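Long-range contacts in PlzA (Borrelia burgdorferi, PDB 7MIE), which binds the bacterial second messenger c-di-GMP through its PilZ domain and probably acts as a receptor in signalling: residues A211-S216 with L262-D267; M60-Y65 with L89-K94. One frame throughout, in Å; residues are numbered along the deposited sequence.

Contact 1 (A211-S216 with L262-D267); sequences ALVISS and LGIAFD. With C2E (9,9'-[(2R,3R,3aS,5S,7aR,9R,10R,10aS,12S,14aR)-3,5,10,12-tetrahydroxy-5,12-dioxidooctahydro-2H,7H-difuro[3,2-d:3',2'-j][1,3,7,9,2,8]tetraoxadiphosphacyclododecine-2,9-diyl]bis(2-amino-1,9-dihydro-6H-purin-6-one)), chain C.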
loop_
_atom_site.group_PDB
_atom_site.type_symbol
_atom_site.label_atom_id
_atom_site.label_comp_id
_atom_site.label_asym_id
_atom_site.label_seq_id
_atom_site.Cartn_x
_atom_site.Cartn_y
_atom_site.Cartn_z
ATOM N N ALA A 211 12.780 -6.563 -5.288
ATOM C CA ALA A 211 13.213 -7.750 -4.576
ATOM C C ALA A 211 14.722 -7.863 -4.661
ATOM O O ALA A 211 15.332 -7.298 -5.562
ATOM C CB ALA A 211 12.568 -9.002 -5.161
ATOM N N LEU A 212 15.312 -8.544 -3.679
ATOM C CA LEU A 212 16.702 -8.958 -3.802
ATOM C C LEU A 212 16.681 -10.473 -3.805
ATOM O O LEU A 212 15.998 -11.064 -2.967
ATOM C CB LEU A 212 17.522 -8.462 -2.602
ATOM C CG LEU A 212 18.992 -8.916 -2.596
ATOM C CD1 LEU A 212 19.794 -8.277 -3.739
ATOM C CD2 LEU A 212 19.649 -8.567 -1.270
ATOM N N VAL A 213 17.367 -11.090 -4.788
ATOM C CA VAL A 213 17.407 -12.537 -4.863
ATOM C C VAL A 213 18.870 -12.967 -4.966
ATOM O O VAL A 213 19.715 -12.197 -5.399
ATOM C CB VAL A 213 16.604 -13.085 -6.055
ATOM C CG1 VAL A 213 15.121 -12.713 -5.964
ATOM C CG2 VAL A 213 17.213 -12.619 -7.380
ATOM N N ILE A 214 19.136 -14.194 -4.519
ATOM C CA ILE A 214 20.453 -14.804 -4.615
ATOM C C ILE A 214 20.361 -15.997 -5.562
ATOM O O ILE A 214 19.366 -16.718 -5.552
ATOM C CB ILE A 214 20.946 -15.202 -3.209
ATOM C CG1 ILE A 214 21.580 -13.997 -2.517
ATOM C CG2 ILE A 214 21.890 -16.398 -3.259
ATOM C CD1 ILE A 214 22.322 -14.316 -1.239
ATOM N N SER A 215 21.391 -16.174 -6.404
ATOM C CA SER A 215 21.491 -17.387 -7.207
ATOM C C SER A 215 22.866 -17.517 -7.858
ATOM O O SER A 215 23.821 -16.847 -7.456
ATOM C CB SER A 215 20.386 -17.464 -8.239
ATOM O OG SER A 215 20.842 -17.055 -9.521
ATOM N N SER A 216 22.919 -18.407 -8.863
ATOM C CA SER A 216 24.011 -18.566 -9.815
ATOM C C SER A 216 23.471 -18.349 -11.238
ATOM O O SER A 216 24.269 -17.949 -12.114
ATOM C CB SER A 216 24.623 -19.931 -9.683
ATOM O OG SER A 216 24.416 -20.446 -8.375
ATOM N N LEU A 262 21.199 -10.202 -6.709
ATOM C CA LEU A 262 20.630 -9.406 -7.776
ATOM C C LEU A 262 19.472 -8.560 -7.229
ATOM O O LEU A 262 18.474 -9.119 -6.801
ATOM C CB LEU A 262 20.101 -10.408 -8.810
ATOM C CG LEU A 262 19.380 -9.804 -10.013
ATOM C CD1 LEU A 262 20.333 -8.970 -10.853
ATOM C CD2 LEU A 262 18.737 -10.893 -10.868
ATOM N N GLY A 263 19.621 -7.231 -7.273
ATOM C CA GLY A 263 18.555 -6.290 -6.931
ATOM C C GLY A 263 17.668 -6.017 -8.146
ATOM O O GLY A 263 18.185 -5.838 -9.244
ATOM N N ILE A 264 16.338 -6.004 -7.954
ATOM C CA ILE A 264 15.376 -5.911 -9.042
ATOM C C ILE A 264 14.385 -4.797 -8.727
ATOM O O ILE A 264 13.872 -4.728 -7.615
ATOM C CB ILE A 264 14.597 -7.241 -9.171
ATOM C CG1 ILE A 264 15.535 -8.432 -9.424
ATOM C CG2 ILE A 264 13.477 -7.115 -10.216
ATOM C CD1 ILE A 264 14.899 -9.794 -9.205
ATOM N N ALA A 265 14.122 -3.943 -9.719
ATOM C CA ALA A 265 13.064 -2.954 -9.694
ATOM C C ALA A 265 11.965 -3.461 -10.605
ATOM O O ALA A 265 12.198 -3.583 -11.828
ATOM C CB ALA A 265 13.585 -1.622 -10.240
ATOM N N PHE A 266 10.786 -3.734 -10.028
ATOM C CA PHE A 266 9.634 -4.139 -10.820
ATOM C C PHE A 266 9.161 -2.978 -11.694
ATOM O O PHE A 266 9.153 -1.831 -11.255
ATOM C CB PHE A 266 8.492 -4.625 -9.914
ATOM C CG PHE A 266 8.852 -5.775 -8.998
ATOM C CD1 PHE A 266 9.797 -6.722 -9.358
ATOM C CD2 PHE A 266 8.239 -5.903 -7.766
ATOM C CE1 PHE A 266 10.087 -7.795 -8.523
ATOM C CE2 PHE A 266 8.554 -6.943 -6.900
ATOM C CZ PHE A 266 9.475 -7.895 -7.283
ATOM N N ASP A 267 8.760 -3.275 -12.940
ATOM C CA ASP A 267 8.242 -2.221 -13.809
ATOM C C ASP A 267 7.028 -1.561 -13.161
ATOM O O ASP A 267 6.020 -2.217 -12.888
ATOM C CB ASP A 267 7.922 -2.782 -15.199
ATOM C CG ASP A 267 9.133 -3.296 -15.972
ATOM O OD1 ASP A 267 10.251 -2.991 -15.573
ATOM O OD2 ASP A 267 8.930 -3.990 -17.005
HETATM P P1 C2E C . 16.183 2.589 -8.147
HETATM O O2P C2E C . 17.554 2.081 -8.020
HETATM O O1P C2E C . 15.590 2.910 -9.496
HETATM O "O5'" C2E C . 15.271 1.377 -7.614
HETATM C "C5'" C2E C . 13.846 1.496 -7.751
HETATM C "C4'" C2E C . 13.170 0.535 -6.801
HETATM O "O4'" C2E C . 13.615 -0.812 -7.076
HETATM C "C3'" C2E C . 13.503 0.728 -5.318
HETATM O "O3'" C2E C . 12.648 1.751 -4.822
HETATM C "C2'" C2E C . 12.986 -0.634 -4.782
HETATM O "O2'" C2E C . 11.572 -0.638 -4.781
HETATM C "C1'" C2E C . 13.430 -1.588 -5.905
HETATM N N9 C2E C . 14.678 -2.264 -5.587
HETATM C C8 C2E C . 15.935 -2.091 -6.119
HETATM N N7 C2E C . 16.832 -2.878 -5.591
HETATM C C5 C2E C . 16.119 -3.588 -4.620
HETATM C C6 C2E C . 16.554 -4.567 -3.698
HETATM O O6 C2E C . 17.717 -4.958 -3.516
HETATM N N1 C2E C . 15.492 -5.013 -2.891
HETATM C C2 C2E C . 14.184 -4.582 -2.982
HETATM N N2 C2E C . 13.280 -5.102 -2.124
HETATM N N3 C2E C . 13.770 -3.658 -3.843
HETATM C C4 C2E C . 14.797 -3.217 -4.623
HETATM P P11 C2E C . 13.060 2.457 -3.423
HETATM O O21 C2E C . 11.880 3.307 -3.098
HETATM O O11 C2E C . 13.418 1.353 -2.464
HETATM O O5A C2E C . 14.411 3.249 -3.812
HETATM C C5A C2E C . 14.210 4.470 -4.567
HETATM C C4A C2E C . 15.540 4.922 -5.101
HETATM O O4A C2E C . 16.423 5.260 -4.006
HETATM C C3A C2E C . 16.298 3.848 -5.882
HETATM O O3A C2E C . 15.757 3.823 -7.201
HETATM C C2A C2E C . 17.728 4.368 -5.760
HETATM O O2A C2E C . 17.986 5.450 -6.643
HETATM C C1A C2E C . 17.723 4.834 -4.299
HETATM N N91 C2E C . 18.179 3.839 -3.346
HETATM C C81 C2E C . 17.418 3.120 -2.447
HETATM N N71 C2E C . 18.149 2.299 -1.737
HETATM C C51 C2E C . 19.461 2.496 -2.177
HETATM C C61 C2E C . 20.688 1.897 -1.766
HETATM O O61 C2E C . 20.910 1.056 -0.887
HETATM N N11 C2E C . 21.768 2.407 -2.482
HETATM C C21 C2E C . 21.691 3.323 -3.500
HETATM N N21 C2E C . 22.860 3.667 -4.068
HETATM N N31 C2E C . 20.558 3.927 -3.862
HETATM C C41 C2E C . 19.479 3.443 -3.170
#
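The Phe266 ring meets the opposite strand at the Ala211 methyl, whose CB comes obliquely to within 3.9 Å of CZ, while Tyr275 packs edge-to-face with the same ring. A guanine of c-di-GMP is the second flat group, and one of its faces rests on backbone from both strands: Ile264 O stands 3.3 Å from N9, and Ala211 N stands 3.3 Å from C2. The Gly263 CA approaches O6 on that same side, and Ala265 CB touches the ribose at O4' (3.3 Å).

The strands run antiparallel, at 146° between their directions, and two hydrogen-bonded pairs join them. In the pair Val213–Leu262, Leu262 N bonds Val213 O at 2.8 Å and Val213 N returns a bond to Leu262 O. Ala211 and Ile264 exchange the other two bonds. Leu212 sits opposite Gly263; with CG anti to its backbone N (chi1 177°), its CD1 lies against Leu262 O at 3.4 Å. On the opposite face Val213 and Leu262 lie side by side, Val213 CG2 being 3.9 Å from Leu262 CB and 4.1 Å from Ile264 CD1. Phe231, Leu229 and Ile192 add to this apolar layer.

One sheet face thus belongs to the hydrophobic interior and the other supports a base. With Arg168, Arg172, Asp205 and Ser207 also hydrogen-bonded to the ligand, this is the c-di-GMP site on the beta barrel of a PilZ domain.

Contact 2 (M60-Y65 with L89-K94); sequences MRIGSY and LPALAK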
loop_
_atom_site.group_PDB
_atom_site.type_symbol
_atom_site.label_atom_id
_atom_site.label_comp_id
_atom_site.label_asym_id
_atom_site.label_seq_id
_atom_site.Cartn_x
_atom_site.Cartn_y
_atom_site.Cartn_z
ATOM N N MET A 60 -15.699 3.478 9.099
ATOM C CA MET A 60 -16.549 4.265 8.227
ATOM C C MET A 60 -17.981 4.243 8.770
ATOM O O MET A 60 -18.444 3.170 9.136
ATOM C CB MET A 60 -16.558 3.616 6.843
ATOM C CG MET A 60 -17.818 3.910 6.039
ATOM S SD MET A 60 -17.613 5.447 5.148
ATOM C CE MET A 60 -16.332 4.836 4.036
ATOM N N ARG A 61 -18.632 5.415 8.820
ATOM C CA ARG A 61 -20.026 5.516 9.218
ATOM C C ARG A 61 -20.855 6.044 8.060
ATOM O O ARG A 61 -20.490 7.029 7.399
ATOM C CB ARG A 61 -20.179 6.603 10.280
ATOM C CG ARG A 61 -20.014 6.108 11.692
ATOM C CD ARG A 61 -21.302 5.429 12.160
ATOM N NE ARG A 61 -20.439 5.051 13.224
ATOM C CZ ARG A 61 -20.388 5.635 14.412
ATOM N NH1 ARG A 61 -21.258 6.584 14.723
ATOM N NH2 ARG A 61 -19.504 5.209 15.293
ATOM N N ILE A 62 -21.998 5.376 7.836
ATOM C CA ILE A 62 -22.932 5.764 6.785
ATOM C C ILE A 62 -24.303 5.778 7.436
ATOM O O ILE A 62 -24.938 4.731 7.567
ATOM C CB ILE A 62 -22.863 4.798 5.591
ATOM C CG1 ILE A 62 -21.427 4.666 5.040
ATOM C CG2 ILE A 62 -23.824 5.270 4.479
ATOM C CD1 ILE A 62 -21.154 3.342 4.379
ATOM N N GLY A 63 -24.708 6.957 7.920
ATOM C CA GLY A 63 -25.823 7.022 8.851
ATOM C C GLY A 63 -25.458 6.303 10.150
ATOM O O GLY A 63 -24.443 6.618 10.780
ATOM N N SER A 64 -26.281 5.318 10.533
ATOM C CA SER A 64 -25.958 4.583 11.749
ATOM C C SER A 64 -25.235 3.279 11.389
ATOM O O SER A 64 -24.727 2.600 12.280
ATOM C CB SER A 64 -27.193 4.337 12.591
ATOM O OG SER A 64 -28.028 3.444 11.895
ATOM N N TYR A 65 -25.092 2.997 10.087
ATOM C CA TYR A 65 -24.321 1.844 9.657
ATOM C C TYR A 65 -22.838 2.093 9.916
ATOM O O TYR A 65 -22.348 3.196 9.685
ATOM C CB TYR A 65 -24.535 1.620 8.163
ATOM C CG TYR A 65 -23.692 0.527 7.565
ATOM C CD1 TYR A 65 -24.063 -0.795 7.688
ATOM C CD2 TYR A 65 -22.461 0.805 6.969
ATOM C CE1 TYR A 65 -23.291 -1.823 7.153
ATOM C CE2 TYR A 65 -21.694 -0.204 6.411
ATOM C CZ TYR A 65 -22.098 -1.519 6.514
ATOM O OH TYR A 65 -21.342 -2.538 5.993
ATOM N N LEU A 89 -19.739 -0.685 0.092
ATOM C CA LEU A 89 -19.919 -0.127 -1.244
ATOM C C LEU A 89 -21.419 0.030 -1.526
ATOM O O LEU A 89 -21.855 1.125 -1.866
ATOM C CB LEU A 89 -19.184 -0.967 -2.309
ATOM C CG LEU A 89 -19.183 -0.365 -3.728
ATOM C CD1 LEU A 89 -18.677 1.069 -3.754
ATOM C CD2 LEU A 89 -18.416 -1.235 -4.719
ATOM N N PRO A 90 -22.267 -1.006 -1.325
ATOM C CA PRO A 90 -23.705 -0.825 -1.479
ATOM C C PRO A 90 -24.330 0.137 -0.453
ATOM O O PRO A 90 -25.291 0.851 -0.775
ATOM C CB PRO A 90 -24.289 -2.257 -1.441
ATOM C CG PRO A 90 -23.213 -3.130 -0.838
ATOM C CD PRO A 90 -21.896 -2.399 -1.012
ATOM N N ALA A 91 -23.817 0.137 0.787
ATOM C CA ALA A 91 -24.329 1.079 1.782
ATOM C C ALA A 91 -24.099 2.515 1.322
ATOM O O ALA A 91 -24.943 3.389 1.526
ATOM C CB ALA A 91 -23.726 0.849 3.152
ATOM N N LEU A 92 -22.928 2.784 0.727
ATOM C CA LEU A 92 -22.639 4.143 0.265
ATOM C C LEU A 92 -23.604 4.524 -0.850
ATOM O O LEU A 92 -24.034 5.664 -0.890
ATOM C CB LEU A 92 -21.204 4.247 -0.271
ATOM C CG LEU A 92 -20.123 4.387 0.794
ATOM C CD1 LEU A 92 -18.750 4.190 0.141
ATOM C CD2 LEU A 92 -20.196 5.746 1.482
ATOM N N ALA A 93 -23.913 3.564 -1.732
ATOM C CA ALA A 93 -24.789 3.855 -2.865
ATOM C C ALA A 93 -26.154 4.301 -2.377
ATOM O O ALA A 93 -26.778 5.128 -3.025
ATOM C CB ALA A 93 -24.912 2.634 -3.731
ATOM N N LYS A 94 -26.601 3.747 -1.242
ATOM C CA LYS A 94 -27.908 4.094 -0.703
ATOM C C LYS A 94 -27.874 5.497 -0.090
ATOM O O LYS A 94 -28.905 6.122 0.137
ATOM C CB LYS A 94 -28.316 2.989 0.263
ATOM C CG LYS A 94 -28.646 1.697 -0.474
ATOM C CD LYS A 94 -28.967 0.530 0.424
ATOM C CE LYS A 94 -29.949 -0.399 -0.258
ATOM N NZ LYS A 94 -30.552 -1.337 0.719
#
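Ile62 faces the helix 89-94, and its branches divide there from CB. The CG2 methyl approaches the helix backbone, 3.7 Å from Ala91 O. The other branch leaves with CG1 anti to the carbonyl carbon (chi1 -55°), and CG1 comes within 3.9 Å of Leu92 CD2. At the tip, CD1 fits between two helix residues, 3.8 Å from Ala91 CB and 3.9 Å from Leu92 CG. The Ile62 and Leu92 side chains cross at about a right angle.

Ala91 has a second partner in Tyr65: its CB lies 4.2 Å from the ring centroid and 21° off the normal, a CH-pi contact over one face, offset toward the rim. Met60 adds a looser touch from SD to Leu92 CD2 at 4.5 Å.

A type II' turn brings Ile62 and Tyr65 to the same helix. Ile62 N bonds Tyr65 O at 2.9 Å, the return bond from Tyr65 N to Ile62 O closes the pair, and Gly63 holds the positive phi (64°) of the turn's first corner.

Val88, Leu139 and Leu141 extend the apolar packing. This is a beta hairpin with a two-residue type II' turn, packed on a short helix within the PilZN3 region, away from the c-di-GMP site.

From the N terminus, contact 2 comes first along the chain: residues 60-65 turn into strand 65-74, strand 78-84 follows, and helix 88-94 then returns to the starting hairpin, closing an excursion of 23 residues. The chain next completes the first antiparallel sheet, passes through helix 149-164 and reaches Arg168 and Arg172 before entering the second sheet. There contact 1 closes a longer excursion of 45 residues, which includes strands 228-233 and 240-250 and three unmodelled gaps. The two closures are in series, neither nested nor crossed. Their centres lie about 43 Å apart on opposite sides of the chain's centre, one joining helix to hairpin, the other joining neighbouring strands beneath the nucleotide.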